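Local coordinates for protein ferredoxin--NADP reductase, apicoplast (PDB 3JQQ) that carries electrons between ferredoxin and NADP(H) through a bound FAD in the apicoplast of the malaria parasite, at residues I24-P29 with N33-L38; V116-H121 with G140-L145; T180-Y185 with I213-Y218. The protein carries 1 engineered substitution. All coordinates share one frame; numbering follows the deposited sequence.

Contact 1 (I24-P29 with N33-L38); sequences INLVRP and NEVYHL
Ile24 and His37 pair at the loop end of a beta hairpin, strands 16-25 and 35-41, in the antiparallel sheet of the FAD-binding domain. Backbone bonds come first. Ile24 and His37 form an antiparallel hydrogen-bonded pair. The bond from His37 N to Ile24 O is 2.7 Å. The return bond, Ile24 N to His37 O, is 2.9 Å and more bent, with 147° at the hydrogen. Asn25 and Tyr36 follow as a non-hydrogen-bonded pair. Leu26 has left the strand, yet its N still reaches Val35 O at 2.9 Å in a nearly straight bond.

The apolar packing lies mostly on the face of Ile24 and His37. These two side chains run side by side, pointing the same way. CD1 of Ile24 ends 3.8 Å from CD2 of His37. Leu26 leans over the histidine stem, with its CG 3.5 Å from His37 CB, and also meets Val35 through CB and CD1. Val27 crosses Val35 at about a right angle, CG1 to CG1.

Polar ends are tied down nearby. His37 ND1 is hydrogen-bonded to Tyr225 OH, which would fix the rotation of the ring. Asn33 OD1 accepts a bond from Lys119 NZ, and Asn33 belongs to the pocket of the bound adenosine-2'-5'-diphosphate. The turn thus reaches the nucleotide side of the enzyme. On the other face, Tyr36 keeps its CG beside the backbone N (chi1 -69°), which lays CD2 of its ring near Ile24 O. Its OH donates to Glu34 OE2 at 2.7 Å, and OE2 takes the bond on its anti lone pair, away from the other oxygen. Lys143 forms a salt bridge to that same oxygen. At the turn end, Val27 CG2 rests 3.3 Å from Asn33 O.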
loop_
_atom_site.group_PDB
_atom_site.type_symbol
_atom_site.label_atom_id
_atom_site.label_comp_id
_atom_site.label_asym_id
_atom_site.label_seq_id
_atom_site.Cartn_x
_atom_site.Cartn_y
_atom_site.Cartn_z
ATOM N N ILE B 24 -19.926 -10.953 5.632
ATOM C CA ILE B 24 -20.194 -11.562 4.341
ATOM C C ILE B 24 -18.970 -11.568 3.433
ATOM O O ILE B 24 -18.296 -10.547 3.277
ATOM C CB ILE B 24 -21.324 -10.805 3.616
ATOM C CG1 ILE B 24 -22.662 -11.023 4.330
ATOM C CG2 ILE B 24 -21.400 -11.225 2.158
ATOM C CD1 ILE B 24 -23.759 -10.084 3.862
ATOM N N ASN B 25 -18.689 -12.718 2.832
ATOM C CA ASN B 25 -17.626 -12.812 1.841
ATOM C C ASN B 25 -18.056 -12.065 0.581
ATOM O O ASN B 25 -19.032 -12.444 -0.068
ATOM C CB ASN B 25 -17.317 -14.278 1.534
ATOM C CG ASN B 25 -16.089 -14.451 0.661
ATOM O OD1 ASN B 25 -15.451 -13.476 0.258
ATOM N ND2 ASN B 25 -15.753 -15.700 0.362
ATOM N N LEU B 26 -17.331 -10.997 0.255
ATOM C CA LEU B 26 -17.704 -10.091 -0.837
ATOM C C LEU B 26 -17.234 -10.536 -2.215
ATOM O O LEU B 26 -17.757 -10.074 -3.232
ATOM C CB LEU B 26 -17.179 -8.678 -0.568
ATOM C CG LEU B 26 -18.144 -7.670 0.050
ATOM C CD1 LEU B 26 -17.489 -6.298 0.145
ATOM C CD2 LEU B 26 -19.432 -7.598 -0.764
ATOM N N VAL B 27 -16.238 -11.411 -2.255
ATOM C CA VAL B 27 -15.731 -11.901 -3.529
ATOM C C VAL B 27 -16.246 -13.300 -3.839
ATOM O O VAL B 27 -16.834 -13.968 -2.988
ATOM C CB VAL B 27 -14.190 -11.901 -3.581
ATOM C CG1 VAL B 27 -13.656 -10.474 -3.575
ATOM C CG2 VAL B 27 -13.618 -12.706 -2.426
ATOM N N ARG B 28 -16.013 -13.731 -5.071
ATOM C CA ARG B 28 -16.456 -15.035 -5.524
ATOM C C ARG B 28 -15.237 -15.924 -5.780
ATOM O O ARG B 28 -14.120 -15.423 -5.902
ATOM C CB ARG B 28 -17.366 -14.872 -6.745
ATOM C CG ARG B 28 -18.665 -14.143 -6.382
ATOM C CD ARG B 28 -19.330 -13.442 -7.556
ATOM N NE ARG B 28 -18.525 -12.346 -8.089
ATOM C CZ ARG B 28 -18.311 -11.191 -7.464
ATOM N NH1 ARG B 28 -18.834 -10.969 -6.263
ATOM N NH2 ARG B 28 -17.564 -10.260 -8.038
ATOM N N PRO B 29 -15.449 -17.248 -5.836
ATOM C CA PRO B 29 -14.390 -18.264 -5.761
ATOM C C PRO B 29 -13.132 -18.020 -6.601
ATOM O O PRO B 29 -12.030 -18.316 -6.138
ATOM C CB PRO B 29 -15.102 -19.538 -6.222
ATOM C CG PRO B 29 -16.510 -19.335 -5.791
ATOM C CD PRO B 29 -16.783 -17.861 -5.972
ATOM N N ASN B 33 -8.439 -12.882 -3.637
ATOM C CA ASN B 33 -8.595 -12.031 -2.469
ATOM C C ASN B 33 -9.579 -12.571 -1.445
ATOM O O ASN B 33 -10.449 -13.382 -1.760
ATOM C CB ASN B 33 -9.039 -10.633 -2.899
ATOM C CG ASN B 33 -7.999 -9.930 -3.730
ATOM O OD1 ASN B 33 -6.800 -10.061 -3.482
ATOM N ND2 ASN B 33 -8.447 -9.169 -4.722
ATOM N N GLU B 34 -9.422 -12.106 -0.211
ATOM C CA GLU B 34 -10.388 -12.356 0.840
ATOM C C GLU B 34 -10.864 -11.003 1.342
ATOM O O GLU B 34 -10.068 -10.197 1.822
ATOM C CB GLU B 34 -9.751 -13.151 1.982
ATOM C CG GLU B 34 -10.745 -13.617 3.039
ATOM C CD GLU B 34 -10.096 -14.443 4.135
ATOM O OE1 GLU B 34 -8.854 -14.581 4.126
ATOM O OE2 GLU B 34 -10.831 -14.949 5.009
ATOM N N VAL B 35 -12.156 -10.735 1.210
ATOM C CA VAL B 35 -12.697 -9.482 1.720
ATOM C C VAL B 35 -14.099 -9.637 2.302
ATOM O O VAL B 35 -14.983 -10.253 1.701
ATOM C CB VAL B 35 -12.589 -8.321 0.684
ATOM C CG1 VAL B 35 -12.376 -8.858 -0.732
ATOM C CG2 VAL B 35 -13.792 -7.403 0.766
ATOM N N TYR B 36 -14.277 -9.091 3.499
ATOM C CA TYR B 36 -15.519 -9.253 4.234
ATOM C C TYR B 36 -16.312 -7.957 4.304
ATOM O O TYR B 36 -15.769 -6.888 4.593
ATOM C CB TYR B 36 -15.250 -9.822 5.636
ATOM C CG TYR B 36 -14.777 -11.257 5.597
ATOM C CD1 TYR B 36 -13.425 -11.569 5.674
ATOM C CD2 TYR B 36 -15.682 -12.301 5.445
ATOM C CE1 TYR B 36 -12.988 -12.885 5.617
ATOM C CE2 TYR B 36 -15.255 -13.620 5.387
ATOM C CZ TYR B 36 -13.905 -13.902 5.471
ATOM O OH TYR B 36 -13.471 -15.205 5.415
ATOM N N HIS B 37 -17.600 -8.067 4.003
ATOM C CA HIS B 37 -18.547 -6.979 4.171
ATOM C C HIS B 37 -19.145 -7.088 5.566
ATOM O O HIS B 37 -19.774 -8.093 5.899
ATOM C CB HIS B 37 -19.644 -7.088 3.109
ATOM C CG HIS B 37 -20.871 -6.281 3.405
ATOM N ND1 HIS B 37 -20.972 -4.941 3.100
ATOM C CD2 HIS B 37 -22.060 -6.633 3.951
ATOM C CE1 HIS B 37 -22.167 -4.499 3.452
ATOM N NE2 HIS B 37 -22.846 -5.506 3.971
ATOM N N LEU B 38 -18.930 -6.068 6.391
ATOM C CA LEU B 38 -19.454 -6.070 7.752
ATOM C C LEU B 38 -20.688 -5.187 7.861
ATOM O O LEU B 38 -20.643 -4.010 7.512
ATOM C CB LEU B 38 -18.397 -5.570 8.744
ATOM C CG LEU B 38 -17.064 -6.311 8.881
ATOM C CD1 LEU B 38 -16.164 -5.608 9.885
ATOM C CD2 LEU B 38 -17.289 -7.761 9.294
#

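Contact 2 (V116-H121 with G140-L145). With FAD (flavin-adenine dinucleotide), chain I.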
loop_
_atom_site.group_PDB
_atom_site.type_symbol
_atom_site.label_atom_id
_atom_site.label_comp_id
_atom_site.label_asym_id
_atom_site.label_seq_id
_atom_site.Cartn_x
_atom_site.Cartn_y
_atom_site.Cartn_z
ATOM N N VAL B 116 -19.098 -1.707 5.698
ATOM C CA VAL B 116 -17.665 -1.572 5.524
ATOM C C VAL B 116 -17.158 -2.831 4.829
ATOM O O VAL B 116 -17.630 -3.931 5.117
ATOM C CB VAL B 116 -16.953 -1.399 6.881
ATOM C CG1 VAL B 116 -15.669 -2.214 6.921
ATOM C CG2 VAL B 116 -16.685 0.080 7.159
ATOM N N ALA B 117 -16.226 -2.667 3.894
ATOM C CA ALA B 117 -15.629 -3.809 3.207
ATOM C C ALA B 117 -14.135 -3.862 3.483
ATOM O O ALA B 117 -13.398 -2.927 3.159
ATOM C CB ALA B 117 -15.897 -3.742 1.716
ATOM N N ILE B 118 -13.693 -4.963 4.080
ATOM C CA ILE B 118 -12.319 -5.082 4.549
ATOM C C ILE B 118 -11.586 -6.240 3.888
ATOM O O ILE B 118 -11.965 -7.400 4.037
ATOM C CB ILE B 118 -12.268 -5.259 6.080
ATOM C CG1 ILE B 118 -12.920 -4.063 6.773
ATOM C CG2 ILE B 118 -10.828 -5.435 6.554
ATOM C CD1 ILE B 118 -12.914 -4.158 8.275
ATOM N N LYS B 119 -10.537 -5.902 3.150
ATOM C CA LYS B 119 -9.641 -6.884 2.561
ATOM C C LYS B 119 -8.768 -7.464 3.667
ATOM O O LYS B 119 -8.240 -6.730 4.502
ATOM C CB LYS B 119 -8.776 -6.213 1.489
ATOM C CG LYS B 119 -7.901 -7.153 0.655
ATOM C CD LYS B 119 -6.956 -6.340 -0.230
ATOM C CE LYS B 119 -5.846 -7.193 -0.842
ATOM N NZ LYS B 119 -6.184 -7.687 -2.211
ATOM N N ILE B 120 -8.636 -8.786 3.688
ATOM C CA ILE B 120 -7.818 -9.453 4.692
ATOM C C ILE B 120 -6.411 -9.649 4.147
ATOM O O ILE B 120 -6.200 -10.414 3.209
ATOM C CB ILE B 120 -8.420 -10.799 5.115
ATOM C CG1 ILE B 120 -9.848 -10.603 5.635
ATOM C CG2 ILE B 120 -7.553 -11.475 6.168
ATOM C CD1 ILE B 120 -9.961 -9.589 6.761
ATOM N N HIS B 121 -5.460 -8.930 4.733
ATOM C CA HIS B 121 -4.073 -8.960 4.291
ATOM C C HIS B 121 -3.319 -10.144 4.897
ATOM O O HIS B 121 -3.405 -10.396 6.097
ATOM C CB HIS B 121 -3.387 -7.636 4.647
ATOM C CG HIS B 121 -3.967 -6.451 3.938
ATOM N ND1 HIS B 121 -3.361 -5.866 2.848
ATOM C CD2 HIS B 121 -5.109 -5.753 4.151
ATOM C CE1 HIS B 121 -4.098 -4.855 2.424
ATOM N NE2 HIS B 121 -5.164 -4.764 3.198
ATOM N N GLY B 140 -6.437 -9.731 10.795
ATOM C CA GLY B 140 -6.599 -10.940 11.598
ATOM C C GLY B 140 -7.746 -10.811 12.583
ATOM O O GLY B 140 -8.463 -11.778 12.844
ATOM N N PHE B 141 -7.922 -9.621 13.136
ATOM C CA PHE B 141 -9.018 -9.346 14.057
ATOM C C PHE B 141 -10.368 -9.490 13.355
ATOM O O PHE B 141 -11.289 -10.105 13.891
ATOM C CB PHE B 141 -8.842 -7.949 14.670
ATOM C CG PHE B 141 -10.090 -7.377 15.286
ATOM C CD1 PHE B 141 -10.533 -7.802 16.529
ATOM C CD2 PHE B 141 -10.801 -6.382 14.632
ATOM C CE1 PHE B 141 -11.673 -7.261 17.097
ATOM C CE2 PHE B 141 -11.942 -5.839 15.193
ATOM C CZ PHE B 141 -12.379 -6.279 16.427
ATOM N N ILE B 142 -10.480 -8.944 12.142
ATOM C CA ILE B 142 -11.707 -9.073 11.364
ATOM C C ILE B 142 -11.916 -10.519 10.934
ATOM O O ILE B 142 -13.035 -11.033 10.958
ATOM C CB ILE B 142 -11.676 -8.180 10.122
ATOM C CG1 ILE B 142 -11.577 -6.713 10.543
ATOM C CG2 ILE B 142 -12.905 -8.412 9.251
ATOM C CD1 ILE B 142 -10.998 -5.817 9.469
ATOM N N LYS B 143 -10.826 -11.166 10.545
ATOM C CA LYS B 143 -10.853 -12.562 10.144
ATOM C C LYS B 143 -11.576 -13.364 11.209
ATOM O O LYS B 143 -12.461 -14.166 10.914
ATOM C CB LYS B 143 -9.421 -13.082 10.016
ATOM C CG LYS B 143 -9.181 -14.057 8.883
ATOM C CD LYS B 143 -10.109 -15.252 8.923
ATOM C CE LYS B 143 -9.569 -16.363 8.029
ATOM N NZ LYS B 143 -10.643 -16.995 7.215
ATOM N N ASN B 144 -11.195 -13.121 12.458
ATOM C CA ASN B 144 -11.695 -13.882 13.599
ATOM C C ASN B 144 -13.028 -13.380 14.161
ATOM O O ASN B 144 -13.607 -14.013 15.041
ATOM C CB ASN B 144 -10.633 -13.928 14.702
ATOM C CG ASN B 144 -9.387 -14.689 14.280
ATOM O OD1 ASN B 144 -9.459 -15.861 13.911
ATOM N ND2 ASN B 144 -8.239 -14.025 14.335
ATOM N N LEU B 145 -13.515 -12.252 13.653
ATOM C CA LEU B 145 -14.768 -11.675 14.145
ATOM C C LEU B 145 -15.962 -12.612 13.984
ATOM O O LEU B 145 -16.136 -13.241 12.937
ATOM C CB LEU B 145 -15.072 -10.339 13.455
ATOM C CG LEU B 145 -14.569 -9.054 14.119
ATOM C CD1 LEU B 145 -14.822 -7.846 13.221
ATOM C CD2 LEU B 145 -15.218 -8.859 15.479
HETATM P PA FAD I . -1.053 -3.950 9.016
HETATM O O1A FAD I . -1.173 -2.498 9.409
HETATM O O2A FAD I . -0.839 -4.822 10.231
HETATM O O5B FAD I . 0.127 -4.140 7.930
HETATM C C5B FAD I . 0.043 -3.526 6.662
HETATM C C4B FAD I . 0.466 -4.497 5.563
HETATM O O4B FAD I . 1.747 -5.037 5.836
HETATM C C3B FAD I . -0.492 -5.669 5.463
HETATM O O3B FAD I . -0.622 -6.022 4.106
HETATM C C2B FAD I . 0.216 -6.784 6.205
HETATM O O2B FAD I . -0.079 -8.039 5.636
HETATM C C1B FAD I . 1.686 -6.438 6.047
HETATM N N9A FAD I . 2.476 -6.791 7.240
HETATM C C8A FAD I . 2.232 -6.421 8.537
HETATM N N7A FAD I . 3.203 -6.946 9.323
HETATM C C5A FAD I . 4.062 -7.640 8.544
HETATM C C6A FAD I . 5.214 -8.363 8.832
HETATM N N6A FAD I . 5.602 -8.535 10.094
HETATM N N1A FAD I . 5.896 -8.979 7.805
HETATM C C2A FAD I . 5.436 -8.874 6.509
HETATM N N3A FAD I . 4.291 -8.156 6.234
HETATM C C4A FAD I . 3.616 -7.548 7.236
HETATM N N1 FAD I . -8.889 -0.996 3.683
HETATM C C2 FAD I . -9.952 -1.824 3.399
HETATM O O2 FAD I . -9.785 -3.044 3.418
HETATM N N3 FAD I . -11.188 -1.288 3.096
HETATM C C4 FAD I . -11.366 0.079 3.072
HETATM O O4 FAD I . -12.466 0.554 2.800
HETATM C C4X FAD I . -10.294 0.915 3.356
HETATM N N5 FAD I . -10.467 2.283 3.335
HETATM C C5X FAD I . -9.394 3.101 3.619
HETATM C C6 FAD I . -9.571 4.481 3.596
HETATM C C7 FAD I . -8.504 5.319 3.881
HETATM C C7M FAD I . -8.698 6.810 3.856
HETATM C C8 FAD I . -7.259 4.770 4.191
HETATM C C8M FAD I . -6.087 5.659 4.500
HETATM C C9 FAD I . -7.087 3.392 4.211
HETATM C C9A FAD I . -8.149 2.550 3.926
HETATM N N10 FAD I . -7.970 1.175 3.958
HETATM C C10 FAD I . -9.050 0.369 3.663
HETATM C "C1'" FAD I . -6.683 0.551 4.461
HETATM C "C2'" FAD I . -6.829 -0.006 5.884
HETATM O "O2'" FAD I . -7.002 1.066 6.779
HETATM C "C3'" FAD I . -5.634 -0.814 6.415
HETATM O "O3'" FAD I . -4.415 -0.194 6.070
HETATM C "C4'" FAD I . -5.622 -2.274 5.965
HETATM O "O4'" FAD I . -6.741 -2.930 6.517
HETATM C "C5'" FAD I . -4.363 -2.977 6.463
HETATM O "O5'" FAD I . -4.379 -2.920 7.870
HETATM P P FAD I . -3.838 -4.138 8.773
HETATM O O1P FAD I . -3.758 -3.696 10.216
HETATM O O2P FAD I . -4.704 -5.369 8.630
HETATM O O3P FAD I . -2.360 -4.418 8.202
#
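Ile120 and Ile142 meet where a strand of the flavin domain passes a helix. Ile120 can be followed outward. Its CB carries two branches that part company. CG2 lies anti to the backbone N and meets CG of Lys143 at 4.1 Å. The two side chains cross there at about a right angle. CG1 lies anti to the carbonyl carbon instead (chi1 -57°), and chi2 (-55°) then folds the chain over. This turn brings CD1 to Ile142, 4.0 Å from its CB and equally near its CG2.

Ile142 is shared, since its outer end packs on Ile118. The modelled spacing of their end methyls is too short to be trusted. No hydrogen bond joins the two segments, so the contact is apolar. The end of Lys143 leads away from the strand.

The backbone of the strand grips the flavin. FAD N3 donates to Ala117 O at 2.8 Å, and Lys119 N donates to FAD O2 at 3.0 Å. Together they hold the pyrimidine edge of the isoalloxazine ring. Lys119 NZ forms a salt bridge to O6P of the bound adenosine-2'-5'-diphosphate.

Strand 114-123 runs between strands 35-41 and 134-135 in the sheet. Helix 137-144 lies against it. Ile118 also touches Leu38 of the adjacent strand 35-41 and Ile56 of strand 53-56, which is not adjacent in the sheet.

Contact 3 (T180-Y185 with I213-Y218); sequences TGISPY and IYYGVY. With A2P (adenosine-2'-5'-diphosphate), chain J.
Ile182 sets CG1 anti to its backbone N (chi1 -169°), and Tyr215 does the same with its CG (chi1 -173°). The two side chains then meet at about a right angle. They join a helix start to a strand in the parallel alpha/beta NADP-binding domain. Segment 180-185 is a 3-10 turn running into the first residues of helix 183-192. Segment 213-218 is the end of strand 211-217, next to strand 173-178 in the parallel sheet.

The main interaction is CH-pi. Ile182 CB stands over one face of the phenol ring of Tyr215, 3.9 Å from its centroid and 26° off the normal. CD1 of Ile182 reaches over the inner side of the ring, 4.0 Å from Tyr215 CG. It also touches Ile213 CG2 at 4.1 Å. The opposite face of the ring is covered by CG1 of Val217, offset toward the rim. The ring is thus held between two aliphatic groups. Its buried hydroxyl is hydrogen-bonded to Gly179 O and Leu224 N, which anchors the outer end.

Beyond Tyr215 the strand enters the nucleotide site. Val217 and Tyr218 are NADP(+)-binding residues, and O3P of the bound adenosine-2'-5'-diphosphate lies at the edge of the Tyr218 ring, in plane. Thr180, which opens segment 180-185, touches FAD. Past the ring face, Ile182 CG2 comes 3.2 Å from Tyr215 OH.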
loop_
_atom_site.group_PDB
_atom_site.type_symbol
_atom_site.label_atom_id
_atom_site.label_comp_id
_atom_site.label_asym_id
_atom_site.label_seq_id
_atom_site.Cartn_x
_atom_site.Cartn_y
_atom_site.Cartn_z
ATOM N N THR B 180 -10.958 -2.046 -2.851
ATOM C CA THR B 180 -11.920 -1.562 -1.864
ATOM C C THR B 180 -12.227 -0.082 -2.051
ATOM O O THR B 180 -13.048 0.489 -1.335
ATOM C CB THR B 180 -11.433 -1.804 -0.424
ATOM O OG1 THR B 180 -10.160 -1.175 -0.231
ATOM C CG2 THR B 180 -11.309 -3.296 -0.145
ATOM N N GLY B 181 -11.566 0.533 -3.026
ATOM C CA GLY B 181 -11.816 1.925 -3.364
ATOM C C GLY B 181 -13.188 2.180 -3.965
ATOM O O GLY B 181 -13.553 3.328 -4.217
ATOM N N ILE B 182 -13.960 1.127 -4.207
ATOM C CA ILE B 182 -15.304 1.330 -4.740
ATOM C C ILE B 182 -16.269 1.704 -3.608
ATOM O O ILE B 182 -17.335 2.269 -3.846
ATOM C CB ILE B 182 -15.815 0.091 -5.518
ATOM C CG1 ILE B 182 -17.095 0.424 -6.293
ATOM C CG2 ILE B 182 -16.036 -1.084 -4.578
ATOM C CD1 ILE B 182 -16.861 1.141 -7.605
ATOM N N SER B 183 -15.863 1.411 -2.375
ATOM C CA SER B 183 -16.722 1.581 -1.201
ATOM C C SER B 183 -17.484 2.909 -1.110
ATOM O O SER B 183 -18.711 2.905 -1.020
ATOM C CB SER B 183 -15.937 1.317 0.087
ATOM O OG SER B 183 -15.858 -0.074 0.344
ATOM N N PRO B 184 -16.770 4.046 -1.119
ATOM C CA PRO B 184 -17.496 5.311 -1.002
ATOM C C PRO B 184 -18.399 5.577 -2.205
ATOM O O PRO B 184 -19.359 6.341 -2.096
ATOM C CB PRO B 184 -16.377 6.356 -0.936
ATOM C CG PRO B 184 -15.209 5.707 -1.593
ATOM C CD PRO B 184 -15.317 4.248 -1.246
ATOM N N TYR B 185 -18.094 4.956 -3.340
ATOM C CA TYR B 185 -18.926 5.117 -4.525
ATOM C C TYR B 185 -20.229 4.339 -4.375
ATOM O O TYR B 185 -21.275 4.757 -4.876
ATOM C CB TYR B 185 -18.176 4.687 -5.788
ATOM C CG TYR B 185 -16.892 5.452 -6.024
ATOM C CD1 TYR B 185 -15.745 4.803 -6.460
ATOM C CD2 TYR B 185 -16.826 6.822 -5.799
ATOM C CE1 TYR B 185 -14.569 5.498 -6.679
ATOM C CE2 TYR B 185 -15.653 7.527 -6.011
ATOM C CZ TYR B 185 -14.527 6.861 -6.452
ATOM O OH TYR B 185 -13.357 7.558 -6.664
ATOM N N ILE B 213 -18.286 5.093 -14.216
ATOM C CA ILE B 213 -17.450 4.409 -13.246
ATOM C C ILE B 213 -16.321 3.637 -13.913
ATOM O O ILE B 213 -16.548 2.836 -14.818
ATOM C CB ILE B 213 -18.280 3.454 -12.372
ATOM C CG1 ILE B 213 -19.493 4.191 -11.801
ATOM C CG2 ILE B 213 -17.425 2.867 -11.259
ATOM C CD1 ILE B 213 -20.153 3.480 -10.647
ATOM N N TYR B 214 -15.099 3.902 -13.463
ATOM C CA TYR B 214 -13.930 3.166 -13.917
ATOM C C TYR B 214 -13.386 2.383 -12.732
ATOM O O TYR B 214 -12.922 2.967 -11.752
ATOM C CB TYR B 214 -12.868 4.121 -14.459
ATOM C CG TYR B 214 -13.330 4.958 -15.632
ATOM C CD1 TYR B 214 -13.692 6.288 -15.462
ATOM C CD2 TYR B 214 -13.399 4.419 -16.910
ATOM C CE1 TYR B 214 -14.110 7.057 -16.534
ATOM C CE2 TYR B 214 -13.816 5.180 -17.985
ATOM C CZ TYR B 214 -14.171 6.497 -17.791
ATOM O OH TYR B 214 -14.585 7.256 -18.861
ATOM N N TYR B 215 -13.449 1.061 -12.819
ATOM C CA TYR B 215 -13.186 0.220 -11.662
ATOM C C TYR B 215 -12.179 -0.872 -11.996
ATOM O O TYR B 215 -12.442 -1.748 -12.821
ATOM C CB TYR B 215 -14.507 -0.371 -11.154
ATOM C CG TYR B 215 -14.431 -1.138 -9.851
ATOM C CD1 TYR B 215 -13.420 -0.899 -8.930
ATOM C CD2 TYR B 215 -15.400 -2.084 -9.530
ATOM C CE1 TYR B 215 -13.363 -1.598 -7.739
ATOM C CE2 TYR B 215 -15.352 -2.787 -8.342
ATOM C CZ TYR B 215 -14.330 -2.539 -7.450
ATOM O OH TYR B 215 -14.282 -3.237 -6.262
ATOM N N GLY B 216 -11.019 -0.799 -11.353
ATOM C CA GLY B 216 -9.953 -1.766 -11.568
ATOM C C GLY B 216 -9.902 -2.812 -10.475
ATOM O O GLY B 216 -9.791 -2.490 -9.291
ATOM N N VAL B 217 -10.000 -4.073 -10.881
ATOM C CA VAL B 217 -9.896 -5.200 -9.968
ATOM C C VAL B 217 -9.155 -6.322 -10.685
ATOM O O VAL B 217 -8.867 -6.214 -11.877
ATOM C CB VAL B 217 -11.283 -5.688 -9.501
ATOM C CG1 VAL B 217 -11.924 -4.663 -8.577
ATOM C CG2 VAL B 217 -12.181 -5.978 -10.695
ATOM N N TYR B 218 -8.840 -7.394 -9.966
ATOM C CA TYR B 218 -8.075 -8.500 -10.546
ATOM C C TYR B 218 -8.839 -9.244 -11.647
ATOM O O TYR B 218 -8.327 -9.428 -12.753
ATOM C CB TYR B 218 -7.620 -9.480 -9.463
ATOM C CG TYR B 218 -6.828 -10.649 -10.006
ATOM C CD1 TYR B 218 -5.518 -10.483 -10.438
ATOM C CD2 TYR B 218 -7.390 -11.909 -10.097
ATOM C CE1 TYR B 218 -4.789 -11.545 -10.943
ATOM C CE2 TYR B 218 -6.669 -12.980 -10.600
ATOM C CZ TYR B 218 -5.371 -12.795 -11.020
ATOM O OH TYR B 218 -4.645 -13.849 -11.520
HETATM P P1 A2P J . -2.598 -6.259 -9.585
HETATM O O1P A2P J . -1.511 -6.001 -10.599
HETATM O O2P A2P J . -2.183 -5.989 -8.158
HETATM O O3P A2P J . -3.338 -7.559 -9.789
HETATM P P2 A2P J . -5.759 -4.470 -4.470
HETATM O O4P A2P J . -6.709 -3.446 -3.896
HETATM O O5P A2P J . -4.334 -4.350 -3.978
HETATM O O6P A2P J . -6.307 -5.876 -4.484
HETATM O "O5'" A2P J . -5.662 -4.075 -6.028
HETATM C "C5'" A2P J . -6.823 -3.631 -6.727
HETATM C "C4'" A2P J . -6.522 -3.574 -8.218
HETATM O "O4'" A2P J . -5.648 -2.473 -8.496
HETATM C "C3'" A2P J . -5.807 -4.831 -8.692
HETATM O "O3'" A2P J . -6.357 -5.213 -9.957
HETATM C "C2'" A2P J . -4.368 -4.404 -8.884
HETATM O "O2'" A2P J . -3.711 -5.141 -9.912
HETATM C "C1'" A2P J . -4.590 -2.967 -9.321
HETATM N N9 A2P J . -3.337 -2.171 -9.293
HETATM C C8 A2P J . -2.142 -2.569 -8.812
HETATM N N7 A2P J . -1.207 -1.596 -8.969
HETATM C C5 A2P J . -1.809 -0.553 -9.574
HETATM C C6 A2P J . -1.410 0.797 -10.039
HETATM N N6 A2P J . -0.142 1.244 -9.883
HETATM N N1 A2P J . -2.352 1.573 -10.622
HETATM C C2 A2P J . -3.618 1.149 -10.783
HETATM N N3 A2P J . -4.048 -0.061 -10.387
HETATM C C4 A2P J . -3.209 -0.940 -9.790
#

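The contacts follow one another along the chain. Contacts 1 and 2 belong to the FAD-binding domain and contact 3 to the NADP-binding domain. The centres of contacts 1 and 2 are about 9 Å apart. They share one sheet, because strands 35-41 and 114-123 are neighbours, and Glu34 O lies 2.7 Å from Ile120 N, probably a hydrogen bond. Contact 3 lies about 18 Å from contact 2 between centres, yet Thr180 CG2 approaches Ala117 O to 3.9 Å. Contacts 1 and 3 do not touch. The flavin-binding strand thus touches both the hairpin and the helix start of the second domain, consistent with flavin and nucleotide sites meeting at the domain interface.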